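Local coordinates for heme-binding protein A (Haemophilus parasuis 29755, PDB 3TPA) that probably binds glutathione as a family 5 extracellular solute-binding protein, despite its heme-binding name, at residues A[269-283]-A[403-417]. The protein carries 1 engineered substitution. Sequence-based numbering, arbitrary orientation.
Sequences LNLAYIGLNTTKPEL and GEFAAGTYGWTSRNG
ND2 of N277 donates to two backbone carbonyls, at 2.8 Å to F405 O and, by a weak, bent bond, to G403 O. The F405 bond lies close to the amide plane. OD1 of N277 accepts from OG1 and N of T279, both on the same face of the amide; the bond from T279 N makes an Asx turn. These four bonds fix the rotation of the amide beyond the end of an antiparallel strand pair, 270-276 with 407-413. The pair is central in a mixed sheet of this solute-binding protein, between strands 478-491 and 351-356.

CG of N277 lies anti to the backbone N (chi1 -176°), which takes the amide across to the 403-405 backbone, where G403 ends a helix in a Schellman motif. CB of N277 sits over one face of the F405 ring, a CH-pi contact of 3.9 Å to the centroid. N277 N also bonds A406 O, continuing the strand pairing by one step.

L271 with W412, Y273 with Y410 and G275 with G408 are the hydrogen-bonded pairs. The Y273 ring turns back over the partner strand, with CG between its own N and carbonyl carbon (chi1 61°). Y410 CB packs over its face, 3.4 Å from Y273 CZ. The two rings lie obliquely, planes 39° apart. The edge of the Y410 ring meets G275 N. Y410 OH bonds T400.

I274, L276, A407 and T409 share the opposite face of the sheet; I274, A407 and T409 touch helix 368-381. L276 CD2 meets A407 CB at 3.9 Å, and I274 CD1 meets T409 CG2.

Water joins the side chains of N270, also bonded to S484, and T413. Another water links Y273 OH, at 2.6 Å, to G411 O, which accepts from it.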
loop_
_atom_site.group_PDB
_atom_site.type_symbol
_atom_site.label_atom_id
_atom_site.label_comp_id
_atom_site.label_asym_id
_atom_site.label_seq_id
_atom_site.Cartn_x
_atom_site.Cartn_y
_atom_site.Cartn_z
ATOM N N LEU A 269 2.431 -2.992 5.297
ATOM C CA LEU A 269 1.133 -2.484 5.750
ATOM C C LEU A 269 0.045 -3.385 5.192
ATOM O O LEU A 269 -0.724 -2.989 4.319
ATOM C CB LEU A 269 0.937 -1.044 5.278
ATOM C CG LEU A 269 2.095 -0.111 5.642
ATOM C CD1 LEU A 269 1.920 1.270 5.005
ATOM C CD2 LEU A 269 2.282 0.009 7.150
ATOM N N ASN A 270 0.002 -4.613 5.699
ATOM C CA ASN A 270 -0.896 -5.640 5.185
ATOM C C ASN A 270 -1.280 -6.584 6.316
ATOM O O ASN A 270 -0.774 -6.454 7.428
ATOM C CB ASN A 270 -0.272 -6.403 3.980
ATOM C CG ASN A 270 0.999 -7.174 4.333
ATOM O OD1 ASN A 270 1.197 -7.591 5.458
ATOM N ND2 ASN A 270 1.855 -7.380 3.343
ATOM N N LEU A 271 -2.199 -7.496 6.044
ATOM C CA LEU A 271 -2.646 -8.473 7.038
ATOM C C LEU A 271 -3.079 -9.732 6.328
ATOM O O LEU A 271 -3.857 -9.680 5.371
ATOM C CB LEU A 271 -3.845 -7.940 7.836
ATOM C CG LEU A 271 -4.475 -8.913 8.861
ATOM C CD1 LEU A 271 -3.478 -9.245 9.967
ATOM C CD2 LEU A 271 -5.799 -8.348 9.475
ATOM N N ALA A 272 -2.560 -10.866 6.782
ATOM C CA ALA A 272 -3.017 -12.155 6.296
ATOM C C ALA A 272 -3.855 -12.694 7.421
ATOM O O ALA A 272 -3.441 -12.643 8.572
ATOM C CB ALA A 272 -1.835 -13.079 6.033
ATOM N N TYR A 273 -5.040 -13.200 7.109
ATOM C CA TYR A 273 -5.960 -13.620 8.165
ATOM C C TYR A 273 -6.795 -14.791 7.703
ATOM O O TYR A 273 -6.844 -15.093 6.524
ATOM C CB TYR A 273 -6.880 -12.466 8.574
ATOM C CG TYR A 273 -7.752 -11.934 7.463
ATOM C CD1 TYR A 273 -9.023 -12.455 7.235
ATOM C CD2 TYR A 273 -7.309 -10.904 6.637
ATOM C CE1 TYR A 273 -9.833 -11.962 6.225
ATOM C CE2 TYR A 273 -8.118 -10.397 5.633
ATOM C CZ TYR A 273 -9.372 -10.930 5.428
ATOM O OH TYR A 273 -10.161 -10.444 4.416
ATOM N N ILE A 274 -7.477 -15.433 8.641
ATOM C CA ILE A 274 -8.487 -16.415 8.293
ATOM C C ILE A 274 -9.829 -15.689 8.382
ATOM O O ILE A 274 -10.201 -15.198 9.440
ATOM C CB ILE A 274 -8.471 -17.612 9.257
ATOM C CG1 ILE A 274 -7.113 -18.322 9.258
ATOM C CG2 ILE A 274 -9.607 -18.591 8.940
ATOM C CD1 ILE A 274 -6.703 -18.933 7.883
ATOM N N GLY A 275 -10.556 -15.608 7.275
ATOM C CA GLY A 275 -11.854 -14.953 7.282
ATOM C C GLY A 275 -12.863 -15.972 7.774
ATOM O O GLY A 275 -12.718 -17.154 7.492
ATOM N N LEU A 276 -13.864 -15.522 8.528
ATOM C CA LEU A 276 -14.948 -16.389 8.966
ATOM C C LEU A 276 -16.282 -15.771 8.583
ATOM O O LEU A 276 -16.589 -14.632 8.950
ATOM C CB LEU A 276 -14.886 -16.588 10.480
ATOM C CG LEU A 276 -13.602 -17.195 11.047
ATOM C CD1 LEU A 276 -13.628 -17.194 12.595
ATOM C CD2 LEU A 276 -13.419 -18.605 10.512
ATOM N N ASN A 277 -17.094 -16.521 7.853
ATOM C CA ASN A 277 -18.390 -16.007 7.428
ATOM C C ASN A 277 -19.354 -16.026 8.597
ATOM O O ASN A 277 -19.911 -17.066 8.923
ATOM C CB ASN A 277 -18.927 -16.872 6.315
ATOM C CG ASN A 277 -20.215 -16.360 5.762
ATOM O OD1 ASN A 277 -20.895 -15.547 6.385
ATOM N ND2 ASN A 277 -20.568 -16.834 4.575
ATOM N N THR A 278 -19.568 -14.872 9.217
ATOM C CA THR A 278 -20.373 -14.815 10.433
ATOM C C THR A 278 -21.888 -14.984 10.221
ATOM O O THR A 278 -22.663 -14.811 11.166
ATOM C CB THR A 278 -20.110 -13.537 11.221
ATOM O OG1 THR A 278 -20.680 -12.429 10.530
ATOM C CG2 THR A 278 -18.615 -13.298 11.366
ATOM N N THR A 279 -22.309 -15.324 8.999
ATOM C CA THR A 279 -23.722 -15.618 8.742
ATOM C C THR A 279 -23.961 -17.116 8.659
ATOM O O THR A 279 -25.092 -17.559 8.532
ATOM C CB THR A 279 -24.245 -14.978 7.443
ATOM O OG1 THR A 279 -23.556 -15.543 6.310
ATOM C CG2 THR A 279 -24.062 -13.465 7.476
ATOM N N LYS A 280 -22.886 -17.894 8.704
ATOM C CA LYS A 280 -23.006 -19.350 8.707
ATOM C C LYS A 280 -23.457 -19.827 10.079
ATOM O O LYS A 280 -23.146 -19.200 11.091
ATOM C CB LYS A 280 -21.683 -20.001 8.320
ATOM C CG LYS A 280 -21.325 -19.826 6.849
ATOM C CD LYS A 280 -22.182 -20.699 5.951
ATOM C CE LYS A 280 -21.526 -20.827 4.585
ATOM N NZ LYS A 280 -22.174 -21.878 3.764
ATOM N N PRO A 281 -24.203 -20.936 10.120
ATOM C CA PRO A 281 -24.856 -21.358 11.365
ATOM C C PRO A 281 -23.920 -21.411 12.574
ATOM O O PRO A 281 -24.206 -20.764 13.575
ATOM C CB PRO A 281 -25.392 -22.748 11.017
ATOM C CG PRO A 281 -25.656 -22.662 9.538
ATOM C CD PRO A 281 -24.545 -21.814 8.988
ATOM N N GLU A 282 -22.824 -22.153 12.488
ATOM C CA GLU A 282 -21.927 -22.301 13.640
ATOM C C GLU A 282 -21.018 -21.082 13.817
ATOM O O GLU A 282 -20.745 -20.632 14.943
ATOM C CB GLU A 282 -21.083 -23.574 13.503
ATOM C CG GLU A 282 -21.876 -24.870 13.631
ATOM C CD GLU A 282 -22.568 -25.263 12.340
ATOM O OE1 GLU A 282 -22.038 -24.949 11.257
ATOM O OE2 GLU A 282 -23.642 -25.898 12.403
ATOM N N LEU A 283 -20.566 -20.535 12.694
ATOM C CA LEU A 283 -19.677 -19.377 12.707
ATOM C C LEU A 283 -20.377 -18.089 13.144
ATOM O O LEU A 283 -19.724 -17.077 13.395
ATOM C CB LEU A 283 -19.046 -19.192 11.325
ATOM C CG LEU A 283 -18.222 -20.391 10.814
ATOM C CD1 LEU A 283 -17.557 -20.043 9.494
ATOM C CD2 LEU A 283 -17.168 -20.808 11.825
ATOM N N GLY A 403 -20.779 -14.458 0.175
ATOM C CA GLY A 403 -21.087 -15.175 1.408
ATOM C C GLY A 403 -21.292 -16.676 1.288
ATOM O O GLY A 403 -21.894 -17.295 2.162
ATOM N N GLU A 404 -20.787 -17.275 0.216
ATOM C CA GLU A 404 -20.816 -18.734 0.087
ATOM C C GLU A 404 -19.782 -19.468 0.944
ATOM O O GLU A 404 -19.995 -20.617 1.330
ATOM C CB GLU A 404 -20.613 -19.156 -1.365
ATOM C CG GLU A 404 -21.808 -18.920 -2.265
ATOM C CD GLU A 404 -21.642 -19.604 -3.605
ATOM O OE1 GLU A 404 -21.418 -20.838 -3.624
ATOM O OE2 GLU A 404 -21.717 -18.901 -4.634
ATOM N N PHE A 405 -18.653 -18.828 1.231
ATOM C CA PHE A 405 -17.593 -19.513 1.965
ATOM C C PHE A 405 -17.969 -19.670 3.427
ATOM O O PHE A 405 -18.934 -19.041 3.910
ATOM C CB PHE A 405 -16.274 -18.741 1.868
ATOM C CG PHE A 405 -16.195 -17.564 2.799
ATOM C CD1 PHE A 405 -15.285 -17.550 3.846
ATOM C CD2 PHE A 405 -17.056 -16.492 2.646
ATOM C CE1 PHE A 405 -15.212 -16.468 4.719
ATOM C CE2 PHE A 405 -17.002 -15.413 3.514
ATOM C CZ PHE A 405 -16.069 -15.401 4.553
ATOM N N ALA A 406 -17.206 -20.524 4.114
ATOM C CA ALA A 406 -17.296 -20.706 5.560
ATOM C C ALA A 406 -16.081 -20.042 6.213
ATOM O O ALA A 406 -16.192 -18.978 6.838
ATOM C CB ALA A 406 -17.338 -22.200 5.908
ATOM N N ALA A 407 -14.923 -20.691 6.069
ATOM C CA ALA A 407 -13.639 -20.115 6.470
ATOM C C ALA A 407 -12.747 -19.976 5.240
ATOM O O ALA A 407 -12.956 -20.664 4.245
ATOM C CB ALA A 407 -12.950 -20.998 7.516
ATOM N N GLY A 408 -11.747 -19.104 5.307
ATOM C CA GLY A 408 -10.812 -18.969 4.205
ATOM C C GLY A 408 -9.551 -18.202 4.544
ATOM O O GLY A 408 -9.459 -17.520 5.576
ATOM N N THR A 409 -8.587 -18.302 3.633
ATOM C CA THR A 409 -7.287 -17.663 3.769
ATOM C C THR A 409 -7.278 -16.421 2.903
ATOM O O THR A 409 -7.282 -16.510 1.674
ATOM C CB THR A 409 -6.145 -18.579 3.286
ATOM O OG1 THR A 409 -6.403 -18.986 1.942
ATOM C CG2 THR A 409 -6.012 -19.816 4.171
ATOM N N TYR A 410 -7.249 -15.263 3.549
ATOM C CA TYR A 410 -7.366 -13.999 2.848
ATOM C C TYR A 410 -6.264 -13.048 3.296
ATOM O O TYR A 410 -5.566 -13.293 4.295
ATOM C CB TYR A 410 -8.753 -13.382 3.125
ATOM C CG TYR A 410 -9.903 -14.307 2.755
ATOM C CD1 TYR A 410 -10.228 -14.547 1.418
ATOM C CD2 TYR A 410 -10.643 -14.961 3.736
ATOM C CE1 TYR A 410 -11.274 -15.395 1.068
ATOM C CE2 TYR A 410 -11.702 -15.802 3.399
ATOM C CZ TYR A 410 -12.010 -16.016 2.065
ATOM O OH TYR A 410 -13.055 -16.850 1.722
ATOM N N GLY A 411 -6.109 -11.965 2.551
ATOM C CA GLY A 411 -5.145 -10.944 2.897
ATOM C C GLY A 411 -5.659 -9.576 2.494
ATOM O O GLY A 411 -6.505 -9.449 1.600
ATOM N N TRP A 412 -5.173 -8.549 3.172
ATOM C CA TRP A 412 -5.513 -7.183 2.801
ATOM C C TRP A 412 -4.262 -6.320 2.835
ATOM O O TRP A 412 -3.422 -6.472 3.723
ATOM C CB TRP A 412 -6.562 -6.615 3.770
ATOM C CG TRP A 412 -6.855 -5.155 3.547
ATOM C CD1 TRP A 412 -6.375 -4.094 4.276
ATOM C CD2 TRP A 412 -7.685 -4.599 2.525
ATOM N NE1 TRP A 412 -6.854 -2.915 3.764
ATOM C CE2 TRP A 412 -7.665 -3.195 2.688
ATOM C CE3 TRP A 412 -8.447 -5.152 1.481
ATOM C CZ2 TRP A 412 -8.374 -2.338 1.856
ATOM C CZ3 TRP A 412 -9.154 -4.298 0.654
ATOM C CH2 TRP A 412 -9.113 -2.903 0.846
ATOM N N THR A 413 -4.149 -5.411 1.871
ATOM C CA THR A 413 -3.069 -4.431 1.847
ATOM C C THR A 413 -3.649 -3.032 1.854
ATOM O O THR A 413 -4.509 -2.706 1.037
ATOM C CB THR A 413 -2.190 -4.601 0.591
ATOM O OG1 THR A 413 -1.532 -5.870 0.649
ATOM C CG2 THR A 413 -1.142 -3.489 0.509
ATOM N N SER A 414 -3.176 -2.204 2.778
ATOM C CA SER A 414 -3.594 -0.812 2.835
ATOM C C SER A 414 -2.727 0.033 1.909
ATOM O O SER A 414 -1.503 -0.075 1.938
ATOM C CB SER A 414 -3.469 -0.286 4.256
ATOM O OG SER A 414 -3.740 1.106 4.313
ATOM N N ARG A 415 -3.349 0.894 1.111
ATOM C CA ARG A 415 -2.588 1.704 0.167
ATOM C C ARG A 415 -2.144 3.055 0.723
ATOM O O ARG A 415 -1.174 3.613 0.238
ATOM C CB ARG A 415 -3.355 1.895 -1.142
ATOM C CG ARG A 415 -3.801 0.604 -1.790
ATOM C CD ARG A 415 -4.710 0.893 -2.969
ATOM N NE ARG A 415 -5.622 -0.211 -3.243
ATOM C CZ ARG A 415 -6.853 -0.298 -2.755
ATOM N NH1 ARG A 415 -7.327 0.654 -1.962
ATOM N NH2 ARG A 415 -7.609 -1.339 -3.058
ATOM N N ASN A 416 -2.847 3.581 1.740
ATOM C CA ASN A 416 -2.450 4.856 2.351
ATOM C C ASN A 416 -1.949 4.704 3.783
ATOM O O ASN A 416 -1.493 5.662 4.406
ATOM C CB ASN A 416 -3.563 5.942 2.251
ATOM C CG ASN A 416 -4.793 5.648 3.095
ATOM O OD1 ASN A 416 -4.810 4.734 3.905
ATOM N ND2 ASN A 416 -5.841 6.449 2.900
ATOM N N GLY A 417 -2.034 3.483 4.300
ATOM C CA GLY A 417 -1.544 3.168 5.630
ATOM C C GLY A 417 -2.306 3.757 6.805
ATOM O O GLY A 417 -1.814 3.712 7.926
HETATM O O HOH W 1 0.896 -7.007 0.611
HETATM O O HOH W 2 -9.038 -8.879 2.623
HETATM O O HOH W 3 -22.657 -21.619 1.010
#